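Local coordinates for protein alanine dehydrogenase/pyridine nucleotide transhydrogenase (Mycobacterium smegmatis str. MC2 155, PDB 3P2Y) that probably serves as the NAD(H)-binding alpha 1 subunit of a proton-pumping transhydrogenase that passes reducing equivalents between NADH and NADP, at residues P82-P94 with Q101-A113. Residues are numbered along the deposited sequence; the frame is centred on the assembly and turned at random.
Sequences PWPADVVVKVNPP and QLKPGSVLIGFLA
Val88 uses both its backbone polar groups: its N donates to Val107 O (2.9 Å) and its O accepts from Ile109 N (2.9 Å). Val107 N to Asp86 O and Lys90 N to Ile109 O complete the parallel pairing, and Phe111 N closes on Val91 O beyond the strands. Pro93 N lies 3.1 Å from Phe111 O with no hydrogen to share; a water donates to both Phe111 O and Asn92 O. Buried Lys90 NZ also donates to Asn92 O (2.7 Å) and forms a salt bridge with Glu30. At the other end Lys103 stretches its straight side chain to Asp86, a calcium-site residue: NZ bridges to OD1 at 2.8 Å, 54° out of the carboxylate plane, and bonds weakly to Pro84 O; OD2 accepts from Leu24 N. One water ties Trp83 O, Ala85 O and Lys103 N together, and Ser106 N and OG both donate to Lys103 O. The amide of Gln101 stands over the pyrrole rim of one Trp83 face, tilted 45°, with OE1 3.3 Å from CD1. In this beta-alpha-beta unit of the N-terminal domain, strand 87-89 runs between 24-27 and 107-110, with 130-133 at the edge; helix 336-354 covers Val87 and Ile109, helix 118-126 Leu102 and Leu108.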
ATOM      1  N   PRO A  82      -6.753   3.571 -34.303  1.00 13.11           N
ATOM      2  CA  PRO A  82      -6.497   2.155 -34.193  1.00 13.12           C
ATOM      3  C   PRO A  82      -7.657   1.300 -34.703  1.00 13.33           C
ATOM      4  O   PRO A  82      -7.435   0.125 -35.016  1.00 13.73           O
ATOM      5  CB  PRO A  82      -6.318   1.971 -32.677  1.00 13.40           C
ATOM      6  CG  PRO A  82      -7.305   2.925 -32.085  1.00 13.49           C
ATOM      7  CD  PRO A  82      -7.212   4.150 -33.024  1.00 13.00           C
ATOM      8  N   TRP A  83      -8.865   1.869 -34.809  1.00 13.16           N
ATOM      9  CA  TRP A  83     -10.076   1.054 -35.000  1.00 13.55           C
ATOM     10  C   TRP A  83     -10.206   0.336 -36.337  1.00 14.56           C
ATOM     11  O   TRP A  83     -10.758  -0.775 -36.365  1.00 15.74           O
ATOM     12  CB  TRP A  83     -11.349   1.866 -34.695  1.00 13.87           C
ATOM     13  CG  TRP A  83     -11.335   2.356 -33.279  1.00 13.31           C
ATOM     14  CD1 TRP A  83     -11.118   3.644 -32.855  1.00 15.31           C
ATOM     15  CD2 TRP A  83     -11.536   1.577 -32.114  1.00 13.89           C
ATOM     16  NE1 TRP A  83     -11.161   3.703 -31.486  1.00 16.82           N
ATOM     17  CE2 TRP A  83     -11.421   2.454 -31.001  1.00 15.22           C
ATOM     18  CE3 TRP A  83     -11.800   0.217 -31.889  1.00 15.27           C
ATOM     19  CZ2 TRP A  83     -11.557   2.014 -29.680  1.00 16.63           C
ATOM     20  CZ3 TRP A  83     -11.952  -0.224 -30.570  1.00 15.05           C
ATOM     21  CH2 TRP A  83     -11.818   0.673 -29.486  1.00 15.11           C
ATOM     22  N   PRO A  84      -9.703   0.937 -37.433  1.00 14.83           N
ATOM     23  CA  PRO A  84      -9.901   0.208 -38.699  1.00 16.27           C
ATOM     24  C   PRO A  84      -8.815  -0.819 -39.051  1.00 16.52           C
ATOM     25  O   PRO A  84      -8.753  -1.307 -40.206  1.00 16.96           O
ATOM     26  CB  PRO A  84      -9.985   1.323 -39.740  1.00 17.48           C
ATOM     27  CG  PRO A  84      -9.212   2.473 -39.183  1.00 18.13           C
ATOM     28  CD  PRO A  84      -9.271   2.335 -37.649  1.00 14.51           C
ATOM     29  N   ALA A  85      -7.987  -1.175 -38.069  1.00 14.77           N
ATOM     30  CA  ALA A  85      -6.885  -2.129 -38.284  1.00 14.38           C
ATOM     31  C   ALA A  85      -7.402  -3.516 -38.654  1.00 14.08           C
ATOM     32  O   ALA A  85      -8.565  -3.872 -38.378  1.00 14.81           O
ATOM     33  CB  ALA A  85      -5.999  -2.226 -36.994  1.00 13.33           C
ATOM     34  N   ASP A  86      -6.514  -4.326 -39.228  1.00 12.85           N
ATOM     35  CA  ASP A  86      -6.827  -5.730 -39.504  1.00 13.66           C
ATOM     36  C   ASP A  86      -7.029  -6.541 -38.232  1.00 13.24           C
ATOM     37  O   ASP A  86      -7.826  -7.486 -38.205  1.00 13.41           O
ATOM     38  CB  ASP A  86      -5.685  -6.353 -40.291  1.00 13.36           C
ATOM     39  CG  ASP A  86      -5.441  -5.646 -41.592  1.00 16.83           C
ATOM     40  OD1 ASP A  86      -6.398  -5.546 -42.378  1.00 18.58           O
ATOM     41  OD2 ASP A  86      -4.308  -5.174 -41.805  1.00 17.28           O
ATOM     42  N   VAL A  87      -6.275  -6.201 -37.189  1.00 12.02           N
ATOM     43  CA  VAL A  87      -6.446  -6.851 -35.892  1.00 11.36           C
ATOM     44  C   VAL A  87      -6.439  -5.748 -34.861  1.00 10.96           C
ATOM     45  O   VAL A  87      -5.477  -4.982 -34.801  1.00 11.39           O
ATOM     46  CB  VAL A  87      -5.273  -7.804 -35.540  1.00 11.79           C
ATOM     47  CG1 VAL A  87      -5.503  -8.472 -34.167  1.00 11.88           C
ATOM     48  CG2 VAL A  87      -5.060  -8.899 -36.635  1.00 13.43           C
ATOM     49  N   VAL A  88      -7.509  -5.638 -34.084  1.00  9.82           N
ATOM     50  CA  VAL A  88      -7.548  -4.639 -32.994  1.00 10.03           C
ATOM     51  C   VAL A  88      -7.386  -5.421 -31.708  1.00  9.07           C
ATOM     52  O   VAL A  88      -8.099  -6.413 -31.483  1.00  9.70           O
ATOM     53  CB  VAL A  88      -8.888  -3.873 -32.984  1.00  9.95           C
ATOM     54  CG1 VAL A  88      -9.016  -2.948 -31.741  1.00  9.04           C
ATOM     55  CG2 VAL A  88      -9.038  -3.061 -34.302  1.00 10.84           C
ATOM     56  N   VAL A  89      -6.432  -5.000 -30.868  1.00  9.26           N
ATOM     57  CA  VAL A  89      -6.201  -5.667 -29.591  1.00  9.55           C
ATOM     58  C   VAL A  89      -6.482  -4.665 -28.492  1.00  8.94           C
ATOM     59  O   VAL A  89      -5.991  -3.546 -28.548  1.00  8.83           O
ATOM     60  CB  VAL A  89      -4.756  -6.250 -29.447  1.00  9.67           C
ATOM     61  CG1 VAL A  89      -4.513  -7.339 -30.516  1.00 10.20           C
ATOM     62  CG2 VAL A  89      -3.668  -5.170 -29.526  1.00 11.14           C
ATOM     63  N   LYS A  90      -7.324  -5.036 -27.541  1.00  8.37           N
ATOM     64  CA  LYS A  90      -7.662  -4.066 -26.477  1.00  8.73           C
ATOM     65  C   LYS A  90      -7.835  -4.820 -25.179  1.00  8.87           C
ATOM     66  O   LYS A  90      -7.740  -6.040 -25.173  1.00  9.37           O
ATOM     67  CB  LYS A  90      -8.931  -3.263 -26.856  1.00 10.30           C
ATOM     68  CG  LYS A  90     -10.278  -4.002 -26.661  1.00  9.35           C
ATOM     69  CD  LYS A  90     -11.484  -3.127 -27.189  1.00 10.86           C
ATOM     70  CE  LYS A  90     -11.524  -1.703 -26.552  1.00 11.25           C
ATOM     71  NZ  LYS A  90     -11.362  -1.672 -25.021  1.00 10.38           N
ATOM     72  N   VAL A  91      -8.097  -4.104 -24.087  1.00  8.09           N
ATOM     73  CA  VAL A  91      -8.259  -4.732 -22.782  1.00  8.18           C
ATOM     74  C   VAL A  91      -9.742  -5.010 -22.509  1.00  9.26           C
ATOM     75  O   VAL A  91     -10.157  -6.171 -22.518  1.00 10.53           O
ATOM     76  CB  VAL A  91      -7.657  -3.852 -21.643  1.00  7.69           C
ATOM     77  CG1 VAL A  91      -7.768  -4.596 -20.245  1.00  8.81           C
ATOM     78  CG2 VAL A  91      -6.202  -3.519 -21.936  1.00  8.86           C
ATOM     79  N   ASN A  92     -10.526  -3.964 -22.229  1.00  8.61           N
ATOM     80  CA  ASN A  92     -11.939  -4.149 -21.845  1.00  9.80           C
ATOM     81  C   ASN A  92     -12.884  -4.342 -23.029  1.00  9.33           C
ATOM     82  O   ASN A  92     -12.531  -4.002 -24.158  1.00  9.48           O
ATOM     83  CB  ASN A  92     -12.424  -2.953 -21.010  1.00  9.74           C
ATOM     84  CG  ASN A  92     -11.665  -2.829 -19.705  1.00 12.37           C
ATOM     85  OD1 ASN A  92     -11.161  -1.751 -19.332  1.00 15.17           O
ATOM     86  ND2 ASN A  92     -11.581  -3.927 -19.003  1.00 10.14           N
ATOM     87  N   PRO A  93     -14.081  -4.926 -22.781  1.00 10.08           N
ATOM     88  CA  PRO A  93     -15.031  -5.111 -23.897  1.00 10.61           C
ATOM     89  C   PRO A  93     -15.280  -3.782 -24.604  1.00 11.63           C
ATOM     90  O   PRO A  93     -15.356  -2.738 -23.928  1.00 12.12           O
ATOM     91  CB  PRO A  93     -16.305  -5.585 -23.193  1.00 12.16           C
ATOM     92  CG  PRO A  93     -15.776  -6.400 -21.994  1.00 10.76           C
ATOM     93  CD  PRO A  93     -14.528  -5.592 -21.533  1.00 10.82           C
ATOM     94  N   PRO A  94     -15.454  -3.812 -25.936  1.00 12.03           N
ATOM     95  CA  PRO A  94     -15.717  -2.604 -26.679  1.00 12.54           C
ATOM     96  C   PRO A  94     -17.129  -2.084 -26.416  1.00 12.98           C
ATOM     97  O   PRO A  94     -18.056  -2.876 -26.170  1.00 13.92           O
ATOM     98  CB  PRO A  94     -15.598  -3.051 -28.147  1.00 13.66           C
ATOM     99  CG  PRO A  94     -16.038  -4.496 -28.123  1.00 12.35           C
ATOM    100  CD  PRO A  94     -15.453  -5.016 -26.802  1.00 12.38           C
ATOM    101  N   GLN A 101     -16.863   1.310 -35.222  1.00 15.02           N
ATOM    102  CA  GLN A 101     -15.648   1.745 -35.936  1.00 15.79           C
ATOM    103  C   GLN A 101     -14.783   0.602 -36.455  1.00 15.25           C
ATOM    104  O   GLN A 101     -13.789   0.848 -37.170  1.00 14.86           O
ATOM    105  CB  GLN A 101     -14.785   2.657 -35.063  1.00 15.42           C
ATOM    106  CG  GLN A 101     -15.502   3.905 -34.584  1.00 18.31           C
ATOM    107  CD  GLN A 101     -14.672   4.694 -33.606  1.00 19.69           C
ATOM    108  OE1 GLN A 101     -13.680   5.322 -33.983  1.00 20.12           O
ATOM    109  NE2 GLN A 101     -15.087   4.693 -32.352  1.00 20.40           N
ATOM    110  N   LEU A 102     -15.128  -0.640 -36.100  1.00 14.89           N
ATOM    111  CA  LEU A 102     -14.357  -1.799 -36.575  1.00 15.20           C
ATOM    112  C   LEU A 102     -14.669  -2.078 -38.037  1.00 16.45           C
ATOM    113  O   LEU A 102     -15.792  -1.858 -38.483  1.00 17.56           O
ATOM    114  CB  LEU A 102     -14.669  -3.051 -35.730  1.00 13.94           C
ATOM    115  CG  LEU A 102     -14.263  -2.916 -34.264  1.00 15.53           C
ATOM    116  CD1 LEU A 102     -14.805  -4.104 -33.459  1.00 14.49           C
ATOM    117  CD2 LEU A 102     -12.743  -2.775 -34.133  1.00 14.60           C
ATOM    118  N   LYS A 103     -13.700  -2.552 -38.811  1.00 16.77           N
ATOM    119  CA  LYS A 103     -14.028  -2.761 -40.227  1.00 18.00           C
ATOM    120  C   LYS A 103     -14.477  -4.197 -40.466  1.00 17.42           C
ATOM    121  O   LYS A 103     -14.008  -5.127 -39.802  1.00 16.89           O
ATOM    122  CB  LYS A 103     -12.884  -2.348 -41.173  1.00 19.20           C
ATOM    123  CG  LYS A 103     -11.812  -3.378 -41.313  1.00 22.13           C
ATOM    124  CD  LYS A 103     -10.696  -2.996 -42.283  1.00 24.70           C
ATOM    125  CE  LYS A 103      -9.525  -3.929 -41.998  1.00 25.26           C
ATOM    126  NZ  LYS A 103      -8.237  -3.402 -42.495  1.00 27.32           N
ATOM    127  N   PRO A 104     -15.398  -4.391 -41.418  1.00 17.65           N
ATOM    128  CA  PRO A 104     -15.751  -5.762 -41.705  1.00 17.70           C
ATOM    129  C   PRO A 104     -14.527  -6.578 -42.137  1.00 17.50           C
ATOM    130  O   PRO A 104     -13.649  -6.073 -42.844  1.00 17.10           O
ATOM    131  CB  PRO A 104     -16.778  -5.655 -42.837  1.00 18.28           C
ATOM    132  CG  PRO A 104     -16.861  -4.241 -43.199  1.00 19.02           C
ATOM    133  CD  PRO A 104     -16.180  -3.404 -42.188  1.00 17.39           C
ATOM    134  N   GLY A 105     -14.469  -7.826 -41.692  1.00 17.28           N
ATOM    135  CA  GLY A 105     -13.347  -8.691 -42.026  1.00 17.90           C
ATOM    136  C   GLY A 105     -12.164  -8.617 -41.079  1.00 17.57           C
ATOM    137  O   GLY A 105     -11.188  -9.365 -41.244  1.00 18.43           O
ATOM    138  N   SER A 106     -12.249  -7.730 -40.082  1.00 15.84           N
ATOM    139  CA  SER A 106     -11.190  -7.604 -39.076  1.00 14.78           C
ATOM    140  C   SER A 106     -11.290  -8.665 -37.984  1.00 13.75           C
ATOM    141  O   SER A 106     -12.254  -9.414 -37.923  1.00 13.20           O
ATOM    142  CB  SER A 106     -11.231  -6.215 -38.429  1.00 15.45           C
ATOM    143  OG  SER A 106     -12.474  -5.989 -37.755  1.00 17.16           O
ATOM    144  N   VAL A 107     -10.271  -8.695 -37.120  1.00 12.77           N
ATOM    145  CA  VAL A 107     -10.240  -9.543 -35.930  1.00 12.51           C
ATOM    146  C   VAL A 107     -10.159  -8.613 -34.723  1.00 11.95           C
ATOM    147  O   VAL A 107      -9.492  -7.584 -34.780  1.00 11.25           O
ATOM    148  CB  VAL A 107      -9.015 -10.495 -35.981  1.00 12.31           C
ATOM    149  CG1 VAL A 107      -8.686 -11.145 -34.600  1.00 12.94           C
ATOM    150  CG2 VAL A 107      -9.231 -11.616 -37.030  1.00 13.54           C
ATOM    151  N   LEU A 108     -10.853  -8.979 -33.646  1.00 11.78           N
ATOM    152  CA  LEU A 108     -10.755  -8.257 -32.378  1.00 10.48           C
ATOM    153  C   LEU A 108     -10.333  -9.256 -31.320  1.00  9.59           C
ATOM    154  O   LEU A 108     -10.870 -10.378 -31.271  1.00  9.92           O
ATOM    155  CB  LEU A 108     -12.119  -7.671 -31.990  1.00 10.55           C
ATOM    156  CG  LEU A 108     -12.198  -7.007 -30.600  1.00 11.20           C
ATOM    157  CD1 LEU A 108     -11.385  -5.700 -30.521  1.00 12.52           C
ATOM    158  CD2 LEU A 108     -13.691  -6.737 -30.240  1.00 10.51           C
ATOM    159  N   ILE A 109      -9.370  -8.862 -30.488  1.00  8.36           N
ATOM    160  CA  ILE A 109      -8.906  -9.712 -29.380  1.00  8.74           C
ATOM    161  C   ILE A 109      -8.988  -8.859 -28.142  1.00  8.68           C
ATOM    162  O   ILE A 109      -8.480  -7.737 -28.150  1.00  9.31           O
ATOM    163  CB  ILE A 109      -7.432 -10.151 -29.553  1.00  8.21           C
ATOM    164  CG1 ILE A 109      -7.292 -11.078 -30.782  1.00  9.25           C
ATOM    165  CG2 ILE A 109      -6.921 -10.875 -28.260  1.00  8.94           C
ATOM    166  CD1 ILE A 109      -5.822 -11.369 -31.216  1.00 10.83           C
ATOM    167  N   GLY A 110      -9.596  -9.392 -27.072  1.00  9.49           N
ATOM    168  CA  GLY A 110      -9.626  -8.656 -25.789  1.00 10.21           C
ATOM    169  C   GLY A 110     -10.443  -9.420 -24.760  1.00  9.82           C
ATOM    170  O   GLY A 110     -10.896 -10.528 -25.042  1.00  9.64           O
ATOM    171  N   PHE A 111     -10.667  -8.830 -23.591  1.00 10.26           N
ATOM    172  CA  PHE A 111     -11.672  -9.385 -22.687  1.00 10.73           C
ATOM    173  C   PHE A 111     -13.006  -8.984 -23.286  1.00 11.83           C
ATOM    174  O   PHE A 111     -13.248  -7.802 -23.501  1.00 12.34           O
ATOM    175  CB  PHE A 111     -11.570  -8.820 -21.271  1.00 11.03           C
ATOM    176  CG  PHE A 111     -10.382  -9.320 -20.493  1.00 10.32           C
ATOM    177  CD1 PHE A 111     -10.222 -10.675 -20.217  1.00 11.13           C
ATOM    178  CD2 PHE A 111      -9.431  -8.425 -19.999  1.00 12.52           C
ATOM    179  CE1 PHE A 111      -9.126 -11.138 -19.461  1.00 11.89           C
ATOM    180  CE2 PHE A 111      -8.339  -8.868 -19.268  1.00 12.79           C
ATOM    181  CZ  PHE A 111      -8.167 -10.248 -18.995  1.00 11.58           C
ATOM    182  N   LEU A 112     -13.840  -9.973 -23.609  1.00 12.65           N
ATOM    183  CA  LEU A 112     -15.118  -9.706 -24.262  1.00 13.62           C
ATOM    184  C   LEU A 112     -16.332 -10.126 -23.455  1.00 15.51           C
ATOM    185  O   LEU A 112     -17.432 -10.178 -24.007  1.00 16.81           O
ATOM    186  CB  LEU A 112     -15.178 -10.344 -25.676  1.00 14.23           C
ATOM    187  CG  LEU A 112     -14.070  -9.900 -26.630  1.00 14.42           C
ATOM    188  CD1 LEU A 112     -14.100 -10.677 -27.976  1.00 13.70           C
ATOM    189  CD2 LEU A 112     -14.139  -8.402 -26.898  1.00 16.17           C
ATOM    190  N   ALA A 113     -16.147 -10.458 -22.178  1.00 15.40           N
ATOM    191  CA  ALA A 113     -17.249 -10.754 -21.254  1.00 17.41           C
ATOM    192  C   ALA A 113     -18.291 -11.749 -21.814  1.00 18.85           C
ATOM    193  O   ALA A 113     -19.490 -11.447 -21.823  1.00 20.00           O
ATOM    194  CB  ALA A 113     -17.935  -9.436 -20.813  1.00 17.56           C
TER
HETATM  195  O   HOH W   1     -11.146  -3.085 -37.577  1.00 17.35           O
HETATM  196  O   HOH W   2      -8.090  -9.217 -40.314  1.00 24.12           O
HETATM  197  O   HOH W   3     -12.073  -6.314 -25.884  1.00 27.53           O